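Side-chain contacts in NEQ263 (PDB 5BN3), which probably binds ATP and serves as the NeqB subunit of the NeqA-NeqB catalytic core of an archaeal ATP synthase: residues G19-L24 with K28-A33; L40-D45 with R236-L241; K5-A10 with D193-E198; N59-A64 with F77-K82. All blocks are in the same frame, centred on the assembly; numbering follows the deposited sequence.

In the fold
From the N terminus, residues 5-10 open the long loop of contact 3. Within it, contact 1 closes a short hairpin between 19-24 and 28-33. Residues 40-45 then begin contact 2, and contact 4, joining 59-64 to 77-82, closes inside both long loops. Contact 3 shuts at 193-198 and contact 2 only at 236-241, so these two cross. Contacts 1, 2 and 3 share one antiparallel sheet of the N-terminal domain. Contacts 2 and 3, about 5 Å apart between centres, fasten that sheet to two helices of the nucleotide-binding domain. Contact 4 ties the chain leaving the sheet to the loop after strand 73-75.

Contact 1 of 4, residues G19-L24 with K28-A33; sequences GEVIDL and KAIVIA
A beta hairpin of the NeqB N-terminal domain sets Val21 against Ile30, Ile22 against Ala29 and Asp23 against Lys28. Ile22 and Ala29 form the hydrogen-bonded pair: Ile22 N reaches Ala29 O at 2.9 Å in a nearly straight bond (170°), while Ala29 N returns a more bent one to Ile22 O. Further along, Val31 N binds Glu20 O at 2.9 Å, and Gly19 N binds Val31 O. At the positive phi of Gly19 (90°), a CB would press on the preceding carbonyl oxygen, hence the glycine. The hairpin supplies two of the six strands of an antiparallel sheet, with strand 28-35 lying between 20-23 and 38-43; Ile32 and Ala33 both face Leu40, a classic beta bulge. On one face, Ile22 CG1 is lodged between its backbone N and carbonyl carbon (chi1 59°), which brings it 3.6 Å from Ala29 CB, and a methyl is small enough to fit beside it. On the other face, Val21 CG2 meets Ile30 CD1 at 3.6 Å, the two branched side chains slanting across each other, and Ile30 goes on to touch Ile197 and Tyr201 of helix 196-215. Asp23 and Lys28 run alongside, with Asp23 OD1 3.6 Å from Lys28 CG; Asp23 OD1 and Lys28 NZ stay 4.9 Å apart, too far for a salt bridge, and Asp23 OD2 is instead hydrogen-bonded to Gln57 NE2.

Contact 2 of 4, residues L40-D45 with R236-L241; sequences LALLFD and REISTL
Leu42 carries the apolar part of the contact, reaching from strand 38-43 to Ile238 and Leu241 with one methyl for each. Leu42 CD1 lies 3.5 Å from Ile238 CG1 and also touches Ile238 CG2 and CD1, so a single methyl is set against the branch of the isoleucine. Leu42 CD2 meets Leu241 CD1 at 3.6 Å. Leu42 already points from the strand toward the helix, and CG anti to the carbonyl carbon (chi1 -77°) sets its two methyls against partners three residues apart along that helix. Leu40 adds little: its CD1 is 4.3 Å from Leu241 O.

No hydrogen bond crosses between the segments; the polar bonds lie within the helix or lead elsewhere. Arg236 O accepts from Thr240 OG1 at 2.7 Å as well as from Thr240 N at 2.9 Å, the two donors approaching opposite faces of the carbonyl plane. The threonine hydroxyl is thereby satisfied by its own helix. At the subunit interface Glu237 pairs with Arg351 and Arg236 with Glu342 of the neighbouring V-type ATP synthase alpha chain, and Arg236 also forms a salt bridge with Asp233 of its own chain.

The short strand and helix axes pass 10.6 Å apart, running roughly antiparallel at 149°. Leu42 also touches Leu8 and Ile32 of the flanking strands, and Ile238 leans on Pro196 and Ile200, so helices 228-241 and 196-215 pack against each other while both reach the N-terminal sheet.

Contact 3 of 4, residues K5-A10 with D193-E198; sequences KPPLIA and DSSPIE
Pro7 touches Ser195 and Pro196, the N-cap and first residue of helix 196-215, so a turn of the N-terminal sheet meets the start of a helix in the nucleotide-binding domain. Pro7 CG is 3.8 Å from Pro196 CD, the two rings slanting past each other, and Pro7 CB lies 3.8 Å from Ser195 OG. Both contacts are van der Waals, and the rigid rings give small, buried, apolar surfaces. Proline suits the first turn of a helix, where its missing N-H costs no helical bond. Arg351 of the neighbouring V-type ATP synthase alpha chain packs on both Pro7 and Pro196.

Pro7 is placed by a tight turn between strands 3-5 and 8-12. The peptide bond before it is cis, and Lys5 N binds Leu8 O at 2.8 Å while Leu8 N binds Lys5 O at 2.9 Å, so Pro6 and Pro7 take the corner positions, as in a type VI turn. Ser195 is held by the sheet as well, since its OG is hydrogen-bonded to Leu43 O. With OG turned anti to its own nitrogen (chi1 173°), the same oxygen accepts a weak capping bond from Ile197 N at 3.5 Å.

Contact 4 of 4, residues N59-A64 with F77-K82; sequences NTYKIA and FGEPIK
Phe77, at the head of the loop that follows strand 73-75, takes the hydroxyl of Tyr61 on its backbone carbonyl, joining that loop to the chain that turns out of the N-terminal sheet at Asn59. Tyr61 OH donates to Phe77 O at 2.6 Å. The oxygen lies at the edge of the tyrosine ring and in its plane, while the hydroxyl approaches with a C=O...O angle of 130°, tilted 21° from the carbonyl plane. CG opposite the backbone nitrogen (chi1 -169°) turns the Tyr61 ring toward Phe77. Beyond the bond, Tyr61 OH is 3.4 Å from Phe77 CB, and the two side chains cross at about a right angle. Ile63 adds a methyl to the same carbonyl, its CG2 3.7 Å from Phe77 O. A phenylalanine in place of Tyr61 would probably leave Phe77 O without this hydrogen bond and the loop less firmly held to the segment 59-64. The Phe77 ring itself stacks on Phe44 and packs on Ile197 and Tyr201 of helix 196-215.

Gly78 comes next, with a positive phi that would jam a CB against the preceding carbonyl oxygen; a CB would also point at Ile63, so bare glycine fits doubly. Asn75 OD1 steadies the bend by accepting from the backbone nitrogens of Phe77, as in an Asx turn, and of Glu79. The carboxylate of Glu79 passes the tyrosine without bonding to it: Glu79 OE2 remains 4.4 Å from Tyr61 OH.

Contact 1 of 4, residues G19-L24 with K28-A33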
loop_
_atom_site.group_PDB
_atom_site.type_symbol
_atom_site.label_atom_id
_atom_site.label_comp_id
_atom_site.label_asym_id
_atom_site.label_seq_id
_atom_site.Cartn_x
_atom_site.Cartn_y
_atom_site.Cartn_z
ATOM N N GLY B 19 -21.929 0.106 28.811
ATOM C CA GLY B 19 -21.245 -0.947 29.544
ATOM C C GLY B 19 -22.152 -1.783 30.431
ATOM O O GLY B 19 -21.687 -2.681 31.132
ATOM N N GLU B 20 -23.449 -1.491 30.389
ATOM C CA GLU B 20 -24.436 -2.129 31.261
ATOM C C GLU B 20 -24.585 -3.631 30.999
ATOM O O GLU B 20 -24.646 -4.068 29.849
ATOM C CB GLU B 20 -25.787 -1.426 31.082
ATOM C CG GLU B 20 -26.948 -1.986 31.880
ATOM C CD GLU B 20 -28.246 -1.247 31.595
ATOM O OE1 GLU B 20 -29.170 -1.323 32.429
ATOM O OE2 GLU B 20 -28.343 -0.590 30.533
ATOM N N VAL B 21 -24.641 -4.413 32.074
ATOM C CA VAL B 21 -24.882 -5.850 31.973
ATOM C C VAL B 21 -26.379 -6.129 31.971
ATOM O O VAL B 21 -27.103 -5.672 32.857
ATOM C CB VAL B 21 -24.254 -6.608 33.151
ATOM C CG1 VAL B 21 -24.473 -8.103 32.996
ATOM C CG2 VAL B 21 -22.778 -6.303 33.243
ATOM N N ILE B 22 -26.844 -6.877 30.975
ATOM C CA ILE B 22 -28.255 -7.239 30.899
ATOM C C ILE B 22 -28.452 -8.754 30.903
ATOM O O ILE B 22 -27.740 -9.487 30.210
ATOM C CB ILE B 22 -28.956 -6.595 29.679
ATOM C CG1 ILE B 22 -28.286 -7.018 28.373
ATOM C CG2 ILE B 22 -28.953 -5.079 29.803
ATOM C CD1 ILE B 22 -28.846 -6.318 27.146
ATOM N N ASP B 23 -29.407 -9.218 31.704
ATOM C CA ASP B 23 -29.718 -10.639 31.783
ATOM C C ASP B 23 -30.765 -11.032 30.749
ATOM O O ASP B 23 -31.809 -10.389 30.628
ATOM C CB ASP B 23 -30.221 -11.012 33.182
ATOM C CG ASP B 23 -29.091 -11.287 34.160
ATOM O OD1 ASP B 23 -28.524 -12.399 34.119
ATOM O OD2 ASP B 23 -28.784 -10.400 34.982
ATOM N N LEU B 24 -30.469 -12.082 29.992
ATOM C CA LEU B 24 -31.466 -12.714 29.143
ATOM C C LEU B 24 -31.842 -14.033 29.801
ATOM O O LEU B 24 -31.363 -14.335 30.896
ATOM C CB LEU B 24 -30.913 -12.939 27.736
ATOM C CG LEU B 24 -30.533 -11.651 27.003
ATOM C CD1 LEU B 24 -29.877 -11.949 25.674
ATOM C CD2 LEU B 24 -31.762 -10.794 26.795
ATOM N N LYS B 28 -26.161 -13.655 29.292
ATOM C CA LYS B 28 -26.020 -12.228 29.565
ATOM C C LYS B 28 -25.486 -11.477 28.350
ATOM O O LYS B 28 -25.047 -12.087 27.374
ATOM C CB LYS B 28 -25.084 -12.000 30.753
ATOM C CG LYS B 28 -25.565 -12.605 32.057
ATOM C CD LYS B 28 -24.537 -12.405 33.160
ATOM C CE LYS B 28 -24.920 -13.158 34.425
ATOM N NZ LYS B 28 -23.837 -13.106 35.450
ATOM N N ALA B 29 -25.524 -10.150 28.421
ATOM C CA ALA B 29 -24.977 -9.307 27.362
ATOM C C ALA B 29 -24.406 -8.019 27.934
ATOM O O ALA B 29 -24.778 -7.599 29.030
ATOM C CB ALA B 29 -26.035 -8.998 26.317
ATOM N N ILE B 30 -23.498 -7.398 27.187
ATOM C CA ILE B 30 -22.936 -6.110 27.570
ATOM C C ILE B 30 -23.362 -5.057 26.559
ATOM O O ILE B 30 -23.162 -5.238 25.358
ATOM C CB ILE B 30 -21.395 -6.147 27.604
ATOM C CG1 ILE B 30 -20.894 -7.225 28.571
ATOM C CG2 ILE B 30 -20.834 -4.783 27.981
ATOM C CD1 ILE B 30 -21.284 -6.991 30.014
ATOM N N VAL B 31 -23.946 -3.961 27.037
ATOM C CA VAL B 31 -24.313 -2.853 26.159
ATOM C C VAL B 31 -23.048 -2.129 25.702
ATOM O O VAL B 31 -22.299 -1.602 26.522
ATOM C CB VAL B 31 -25.255 -1.859 26.864
ATOM C CG1 VAL B 31 -25.544 -0.670 25.966
ATOM C CG2 VAL B 31 -26.553 -2.550 27.254
ATOM N N ILE B 32 -22.812 -2.112 24.392
ATOM C CA ILE B 32 -21.595 -1.519 23.843
ATOM C C ILE B 32 -21.859 -0.203 23.111
ATOM O O ILE B 32 -20.923 0.504 22.741
ATOM C CB ILE B 32 -20.863 -2.493 22.895
ATOM C CG1 ILE B 32 -21.780 -2.913 21.744
ATOM C CG2 ILE B 32 -20.371 -3.713 23.656
ATOM C CD1 ILE B 32 -21.095 -3.759 20.684
ATOM N N ALA B 33 -23.131 0.119 22.896
ATOM C CA ALA B 33 -23.499 1.376 22.248
ATOM C C ALA B 33 -24.857 1.872 22.734
ATOM O O ALA B 33 -25.742 1.070 23.038
ATOM C CB ALA B 33 -23.506 1.216 20.740
#

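Contact 2 of 4, residues L40-D45 with R236-L241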
loop_
_atom_site.group_PDB
_atom_site.type_symbol
_atom_site.label_atom_id
_atom_site.label_comp_id
_atom_site.label_asym_id
_atom_site.label_seq_id
_atom_site.Cartn_x
_atom_site.Cartn_y
_atom_site.Cartn_z
ATOM N N LEU B 40 -26.979 -1.403 21.486
ATOM C CA LEU B 40 -26.381 -2.587 20.884
ATOM C C LEU B 40 -25.715 -3.372 22.005
ATOM O O LEU B 40 -25.061 -2.786 22.870
ATOM C CB LEU B 40 -25.348 -2.205 19.820
ATOM C CG LEU B 40 -25.822 -1.420 18.594
ATOM C CD1 LEU B 40 -24.703 -1.263 17.568
ATOM C CD2 LEU B 40 -27.031 -2.080 17.961
ATOM N N ALA B 41 -25.886 -4.689 22.007
ATOM C CA ALA B 41 -25.295 -5.512 23.057
ATOM C C ALA B 41 -24.561 -6.732 22.511
ATOM O O ALA B 41 -24.914 -7.264 21.458
ATOM C CB ALA B 41 -26.349 -5.930 24.068
ATOM N N LEU B 42 -23.539 -7.170 23.242
ATOM C CA LEU B 42 -22.770 -8.351 22.864
ATOM C C LEU B 42 -23.067 -9.510 23.801
ATOM O O LEU B 42 -22.871 -9.405 25.013
ATOM C CB LEU B 42 -21.269 -8.053 22.887
ATOM C CG LEU B 42 -20.710 -7.260 21.711
ATOM C CD1 LEU B 42 -19.207 -7.129 21.818
ATOM C CD2 LEU B 42 -21.081 -7.944 20.421
ATOM N N LEU B 43 -23.528 -10.618 23.230
ATOM C CA LEU B 43 -23.854 -11.808 24.005
ATOM C C LEU B 43 -22.606 -12.439 24.617
ATOM O O LEU B 43 -21.534 -12.438 24.008
ATOM C CB LEU B 43 -24.581 -12.824 23.121
ATOM C CG LEU B 43 -25.901 -12.338 22.518
ATOM C CD1 LEU B 43 -26.413 -13.306 21.468
ATOM C CD2 LEU B 43 -26.931 -12.153 23.611
ATOM N N PHE B 44 -22.753 -12.964 25.829
ATOM C CA PHE B 44 -21.671 -13.672 26.506
ATOM C C PHE B 44 -21.332 -14.956 25.761
ATOM O O PHE B 44 -20.164 -15.329 25.651
ATOM C CB PHE B 44 -22.069 -14.004 27.947
ATOM C CG PHE B 44 -21.816 -12.890 28.925
ATOM C CD1 PHE B 44 -22.075 -11.571 28.583
ATOM C CD2 PHE B 44 -21.339 -13.168 30.197
ATOM C CE1 PHE B 44 -21.849 -10.549 29.486
ATOM C CE2 PHE B 44 -21.113 -12.150 31.107
ATOM C CZ PHE B 44 -21.368 -10.840 30.750
ATOM N N ASP B 45 -22.359 -15.628 25.249
ATOM C CA ASP B 45 -22.166 -16.892 24.545
ATOM C C ASP B 45 -23.273 -17.172 23.534
ATOM O O ASP B 45 -24.133 -16.324 23.292
ATOM C CB ASP B 45 -22.064 -18.047 25.543
ATOM C CG ASP B 45 -23.118 -17.975 26.629
ATOM O OD1 ASP B 45 -24.164 -17.333 26.407
ATOM O OD2 ASP B 45 -22.900 -18.564 27.709
ATOM N N ARG B 236 -11.014 -5.557 17.565
ATOM C CA ARG B 236 -11.374 -5.123 16.220
ATOM C C ARG B 236 -12.750 -5.646 15.835
ATOM O O ARG B 236 -13.516 -4.969 15.145
ATOM C CB ARG B 236 -10.327 -5.607 15.213
ATOM C CG ARG B 236 -10.663 -5.304 13.763
ATOM C CD ARG B 236 -9.512 -5.676 12.844
ATOM N NE ARG B 236 -9.187 -7.100 12.916
ATOM C CZ ARG B 236 -8.153 -7.664 12.299
ATOM N NH1 ARG B 236 -7.337 -6.926 11.560
ATOM N NH2 ARG B 236 -7.934 -8.962 12.426
ATOM N N GLU B 237 -13.056 -6.859 16.279
ATOM C CA GLU B 237 -14.348 -7.462 15.995
ATOM C C GLU B 237 -15.471 -6.623 16.602
ATOM O O GLU B 237 -16.474 -6.337 15.946
ATOM C CB GLU B 237 -14.384 -8.893 16.529
ATOM C CG GLU B 237 -15.646 -9.638 16.168
ATOM C CD GLU B 237 -15.571 -11.113 16.492
ATOM O OE1 GLU B 237 -14.484 -11.598 16.882
ATOM O OE2 GLU B 237 -16.605 -11.795 16.354
ATOM N N ILE B 238 -15.280 -6.219 17.854
ATOM C CA ILE B 238 -16.235 -5.370 18.557
ATOM C C ILE B 238 -16.297 -3.976 17.944
ATOM O O ILE B 238 -17.380 -3.421 17.750
ATOM C CB ILE B 238 -15.874 -5.266 20.051
ATOM C CG1 ILE B 238 -15.893 -6.658 20.685
ATOM C CG2 ILE B 238 -16.829 -4.331 20.777
ATOM C CD1 ILE B 238 -15.479 -6.683 22.132
ATOM N N SER B 239 -15.132 -3.414 17.638
ATOM C CA SER B 239 -15.057 -2.095 17.019
ATOM C C SER B 239 -15.800 -2.040 15.689
ATOM O O SER B 239 -16.362 -1.009 15.340
ATOM C CB SER B 239 -13.598 -1.688 16.809
ATOM O OG SER B 239 -13.516 -0.475 16.086
ATOM N N THR B 240 -15.790 -3.151 14.957
ATOM C CA THR B 240 -16.432 -3.239 13.648
ATOM C C THR B 240 -17.943 -3.478 13.777
ATOM O O THR B 240 -18.721 -3.066 12.913
ATOM C CB THR B 240 -15.787 -4.355 12.791
ATOM O OG1 THR B 240 -14.369 -4.147 12.723
ATOM C CG2 THR B 240 -16.349 -4.354 11.389
ATOM N N LEU B 241 -18.354 -4.125 14.865
ATOM C CA LEU B 241 -19.775 -4.348 15.143
ATOM C C LEU B 241 -20.460 -3.030 15.491
ATOM O O LEU B 241 -21.537 -2.721 14.980
ATOM C CB LEU B 241 -19.953 -5.369 16.265
ATOM C CG LEU B 241 -19.731 -6.825 15.854
ATOM C CD1 LEU B 241 -19.821 -7.740 17.058
ATOM C CD2 LEU B 241 -20.742 -7.240 14.798
#

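Contact 3 of 4, residues K5-A10 with D193-E198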
loop_
_atom_site.group_PDB
_atom_site.type_symbol
_atom_site.label_atom_id
_atom_site.label_comp_id
_atom_site.label_asym_id
_atom_site.label_seq_id
_atom_site.Cartn_x
_atom_site.Cartn_y
_atom_site.Cartn_z
ATOM N N LYS B 5 -27.985 -10.986 15.388
ATOM C CA LYS B 5 -27.009 -11.701 14.575
ATOM C C LYS B 5 -25.794 -11.940 15.450
ATOM O O LYS B 5 -24.892 -11.102 15.504
ATOM C CB LYS B 5 -26.622 -10.942 13.306
ATOM C CG LYS B 5 -25.687 -11.760 12.418
ATOM C CD LYS B 5 -25.478 -11.146 11.050
ATOM C CE LYS B 5 -24.577 -12.038 10.212
ATOM N NZ LYS B 5 -23.277 -12.306 10.882
ATOM N N PRO B 6 -25.781 -13.089 16.148
ATOM C CA PRO B 6 -24.796 -13.439 17.178
ATOM C C PRO B 6 -23.366 -13.126 16.754
ATOM O O PRO B 6 -22.998 -13.394 15.608
ATOM C CB PRO B 6 -24.984 -14.949 17.334
ATOM C CG PRO B 6 -26.419 -15.171 17.000
ATOM C CD PRO B 6 -26.731 -14.189 15.900
ATOM N N PRO B 7 -22.563 -12.566 17.672
ATOM C CA PRO B 7 -22.933 -12.306 19.067
ATOM C C PRO B 7 -23.648 -10.971 19.286
ATOM O O PRO B 7 -23.756 -10.540 20.435
ATOM C CB PRO B 7 -21.574 -12.269 19.768
ATOM C CG PRO B 7 -20.663 -11.693 18.733
ATOM C CD PRO B 7 -21.162 -12.197 17.398
ATOM N N LEU B 8 -24.129 -10.330 18.223
ATOM C CA LEU B 8 -24.726 -9.000 18.360
ATOM C C LEU B 8 -26.253 -9.008 18.453
ATOM O O LEU B 8 -26.932 -9.694 17.687
ATOM C CB LEU B 8 -24.294 -8.087 17.207
ATOM C CG LEU B 8 -24.761 -6.631 17.299
ATOM C CD1 LEU B 8 -24.095 -5.936 18.470
ATOM C CD2 LEU B 8 -24.495 -5.871 16.008
ATOM N N ILE B 9 -26.782 -8.243 19.405
ATOM C CA ILE B 9 -28.213 -7.962 19.462
ATOM C C ILE B 9 -28.464 -6.456 19.488
ATOM O O ILE B 9 -27.722 -5.702 20.121
ATOM C CB ILE B 9 -28.918 -8.645 20.666
ATOM C CG1 ILE B 9 -28.373 -8.128 21.999
ATOM C CG2 ILE B 9 -28.778 -10.154 20.585
ATOM C CD1 ILE B 9 -29.097 -8.691 23.217
ATOM N N ALA B 10 -29.496 -6.022 18.769
ATOM C CA ALA B 10 -29.939 -4.634 18.829
ATOM C C ALA B 10 -31.228 -4.603 19.630
ATOM O O ALA B 10 -32.139 -5.398 19.382
ATOM C CB ALA B 10 -30.161 -4.076 17.443
ATOM N N ASP B 193 -12.903 -19.824 19.825
ATOM C CA ASP B 193 -14.180 -19.601 19.147
ATOM C C ASP B 193 -15.221 -18.921 20.039
ATOM O O ASP B 193 -16.413 -18.927 19.730
ATOM C CB ASP B 193 -14.735 -20.919 18.591
ATOM C CG ASP B 193 -15.084 -21.914 19.681
ATOM O OD1 ASP B 193 -14.556 -21.788 20.806
ATOM O OD2 ASP B 193 -15.887 -22.834 19.412
ATOM N N SER B 194 -14.765 -18.321 21.135
ATOM C CA SER B 194 -15.664 -17.651 22.071
ATOM C C SER B 194 -16.082 -16.264 21.580
ATOM O O SER B 194 -15.504 -15.729 20.630
ATOM C CB SER B 194 -15.020 -17.549 23.455
ATOM O OG SER B 194 -13.856 -16.743 23.422
ATOM N N SER B 195 -17.096 -15.695 22.224
ATOM C CA SER B 195 -17.541 -14.337 21.921
ATOM C C SER B 195 -16.397 -13.356 22.149
ATOM O O SER B 195 -15.595 -13.540 23.069
ATOM C CB SER B 195 -18.734 -13.965 22.806
ATOM O OG SER B 195 -19.092 -12.604 22.643
ATOM N N PRO B 196 -16.308 -12.315 21.306
ATOM C CA PRO B 196 -15.221 -11.344 21.460
ATOM C C PRO B 196 -15.271 -10.612 22.799
ATOM O O PRO B 196 -14.224 -10.179 23.276
ATOM C CB PRO B 196 -15.448 -10.363 20.299
ATOM C CG PRO B 196 -16.875 -10.545 19.908
ATOM C CD PRO B 196 -17.179 -11.992 20.164
ATOM N N ILE B 197 -16.455 -10.478 23.393
ATOM C CA ILE B 197 -16.573 -9.830 24.697
ATOM C C ILE B 197 -15.885 -10.644 25.804
ATOM O O ILE B 197 -15.317 -10.073 26.735
ATOM C CB ILE B 197 -18.053 -9.517 25.063
ATOM C CG1 ILE B 197 -18.135 -8.573 26.264
ATOM C CG2 ILE B 197 -18.831 -10.789 25.353
ATOM C CD1 ILE B 197 -17.736 -7.157 25.948
ATOM N N GLU B 198 -15.915 -11.971 25.698
ATOM C CA GLU B 198 -15.233 -12.808 26.683
ATOM C C GLU B 198 -13.719 -12.691 26.529
ATOM O O GLU B 198 -12.977 -12.713 27.514
ATOM C CB GLU B 198 -15.657 -14.278 26.565
ATOM C CG GLU B 198 -14.974 -15.169 27.601
ATOM C CD GLU B 198 -15.399 -16.623 27.542
ATOM O OE1 GLU B 198 -16.376 -16.949 26.832
ATOM O OE2 GLU B 198 -14.747 -17.447 28.218
#

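Contact 4 of 4, residues N59-A64 with F77-K82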
loop_
_atom_site.group_PDB
_atom_site.type_symbol
_atom_site.label_atom_id
_atom_site.label_comp_id
_atom_site.label_asym_id
_atom_site.label_seq_id
_atom_site.Cartn_x
_atom_site.Cartn_y
_atom_site.Cartn_z
ATOM N N ASN B 59 -25.792 -2.028 36.319
ATOM C CA ASN B 59 -24.366 -1.811 36.547
ATOM C C ASN B 59 -23.498 -2.411 35.447
ATOM O O ASN B 59 -23.944 -3.286 34.706
ATOM C CB ASN B 59 -23.945 -2.368 37.913
ATOM C CG ASN B 59 -24.305 -3.836 38.084
ATOM O OD1 ASN B 59 -25.387 -4.169 38.572
ATOM N ND2 ASN B 59 -23.394 -4.721 37.692
ATOM N N THR B 60 -22.261 -1.930 35.340
ATOM C CA THR B 60 -21.286 -2.519 34.423
ATOM C C THR B 60 -20.754 -3.807 35.038
ATOM O O THR B 60 -21.006 -4.080 36.211
ATOM C CB THR B 60 -20.122 -1.553 34.110
ATOM O OG1 THR B 60 -19.340 -1.331 35.289
ATOM C CG2 THR B 60 -20.656 -0.226 33.607
ATOM N N TYR B 61 -20.018 -4.595 34.258
ATOM C CA TYR B 61 -19.594 -5.917 34.719
ATOM C C TYR B 61 -18.564 -5.877 35.847
ATOM O O TYR B 61 -17.539 -5.197 35.756
ATOM C CB TYR B 61 -19.086 -6.781 33.559
ATOM C CG TYR B 61 -18.896 -8.232 33.943
ATOM C CD1 TYR B 61 -19.985 -9.077 34.095
ATOM C CD2 TYR B 61 -17.629 -8.754 34.163
ATOM C CE1 TYR B 61 -19.820 -10.401 34.452
ATOM C CE2 TYR B 61 -17.455 -10.077 34.519
ATOM C CZ TYR B 61 -18.553 -10.894 34.663
ATOM O OH TYR B 61 -18.388 -12.210 35.016
ATOM N N LYS B 62 -18.854 -6.622 36.908
ATOM C CA LYS B 62 -17.983 -6.681 38.071
ATOM C C LYS B 62 -17.732 -8.125 38.490
ATOM O O LYS B 62 -18.515 -9.019 38.168
ATOM C CB LYS B 62 -18.598 -5.894 39.237
ATOM C CG LYS B 62 -18.841 -4.419 38.947
ATOM C CD LYS B 62 -19.473 -3.721 40.145
ATOM C CE LYS B 62 -19.712 -2.245 39.864
ATOM N NZ LYS B 62 -20.334 -1.547 41.024
ATOM N N ILE B 63 -16.634 -8.351 39.201
ATOM C CA ILE B 63 -16.355 -9.665 39.766
ATOM C C ILE B 63 -16.111 -9.568 41.267
ATOM O O ILE B 63 -15.630 -8.547 41.765
ATOM C CB ILE B 63 -15.141 -10.348 39.095
ATOM C CG1 ILE B 63 -13.889 -9.476 39.222
ATOM C CG2 ILE B 63 -15.438 -10.654 37.635
ATOM C CD1 ILE B 63 -12.593 -10.226 38.952
ATOM N N ALA B 64 -16.453 -10.630 41.988
ATOM C CA ALA B 64 -16.129 -10.718 43.404
ATOM C C ALA B 64 -14.642 -11.011 43.532
ATOM O O ALA B 64 -14.150 -11.972 42.945
ATOM C CB ALA B 64 -16.943 -11.815 44.061
ATOM N N PHE B 77 -14.885 -14.555 31.899
ATOM C CA PHE B 77 -15.754 -13.729 32.731
ATOM C C PHE B 77 -15.460 -13.925 34.217
ATOM O O PHE B 77 -16.058 -13.266 35.070
ATOM C CB PHE B 77 -17.224 -14.040 32.440
ATOM C CG PHE B 77 -17.634 -13.767 31.021
ATOM C CD1 PHE B 77 -17.728 -12.465 30.550
ATOM C CD2 PHE B 77 -17.941 -14.810 30.158
ATOM C CE1 PHE B 77 -18.111 -12.208 29.244
ATOM C CE2 PHE B 77 -18.325 -14.560 28.851
ATOM C CZ PHE B 77 -18.410 -13.257 28.395
ATOM N N GLY B 78 -14.536 -14.830 34.524
ATOM C CA GLY B 78 -14.192 -15.119 35.905
ATOM C C GLY B 78 -15.092 -16.172 36.525
ATOM O O GLY B 78 -15.056 -16.398 37.738
ATOM N N GLU B 79 -15.908 -16.814 35.695
ATOM C CA GLU B 79 -16.796 -17.874 36.160
ATOM C C GLU B 79 -16.038 -19.189 36.220
ATOM O O GLU B 79 -15.292 -19.522 35.298
ATOM C CB GLU B 79 -18.006 -18.001 35.232
ATOM C CG GLU B 79 -18.894 -16.764 35.206
ATOM C CD GLU B 79 -19.764 -16.698 33.965
ATOM O OE1 GLU B 79 -19.521 -17.483 33.022
ATOM O OE2 GLU B 79 -20.687 -15.859 33.928
ATOM N N PRO B 80 -16.236 -19.954 37.304
ATOM C CA PRO B 80 -15.457 -21.179 37.497
ATOM C C PRO B 80 -15.723 -22.231 36.428
ATOM O O PRO B 80 -16.871 -22.432 36.021
ATOM C CB PRO B 80 -15.937 -21.684 38.863
ATOM C CG PRO B 80 -17.315 -21.134 39.003
ATOM C CD PRO B 80 -17.270 -19.784 38.341
ATOM N N ILE B 81 -14.658 -22.879 35.966
ATOM C CA ILE B 81 -14.783 -24.025 35.081
ATOM C C ILE B 81 -14.735 -25.288 35.929
ATOM O O ILE B 81 -15.579 -26.172 35.788
ATOM C CB ILE B 81 -13.649 -24.077 34.033
ATOM C CG1 ILE B 81 -13.718 -22.865 33.099
ATOM C CG2 ILE B 81 -13.723 -25.368 33.230
ATOM C CD1 ILE B 81 -12.553 -22.775 32.129
ATOM N N LYS B 82 -13.750 -25.356 36.824
ATOM C CA LYS B 82 -13.535 -26.547 37.643
ATOM C C LYS B 82 -14.714 -26.884 38.561
ATOM O O LYS B 82 -14.977 -28.058 38.820
ATOM C CB LYS B 82 -12.232 -26.446 38.452
ATOM C CG LYS B 82 -12.305 -25.547 39.678
ATOM C CD LYS B 82 -11.915 -24.127 39.338
ATOM C CE LYS B 82 -12.850 -23.107 39.969
ATOM N NZ LYS B 82 -12.658 -22.926 41.435
#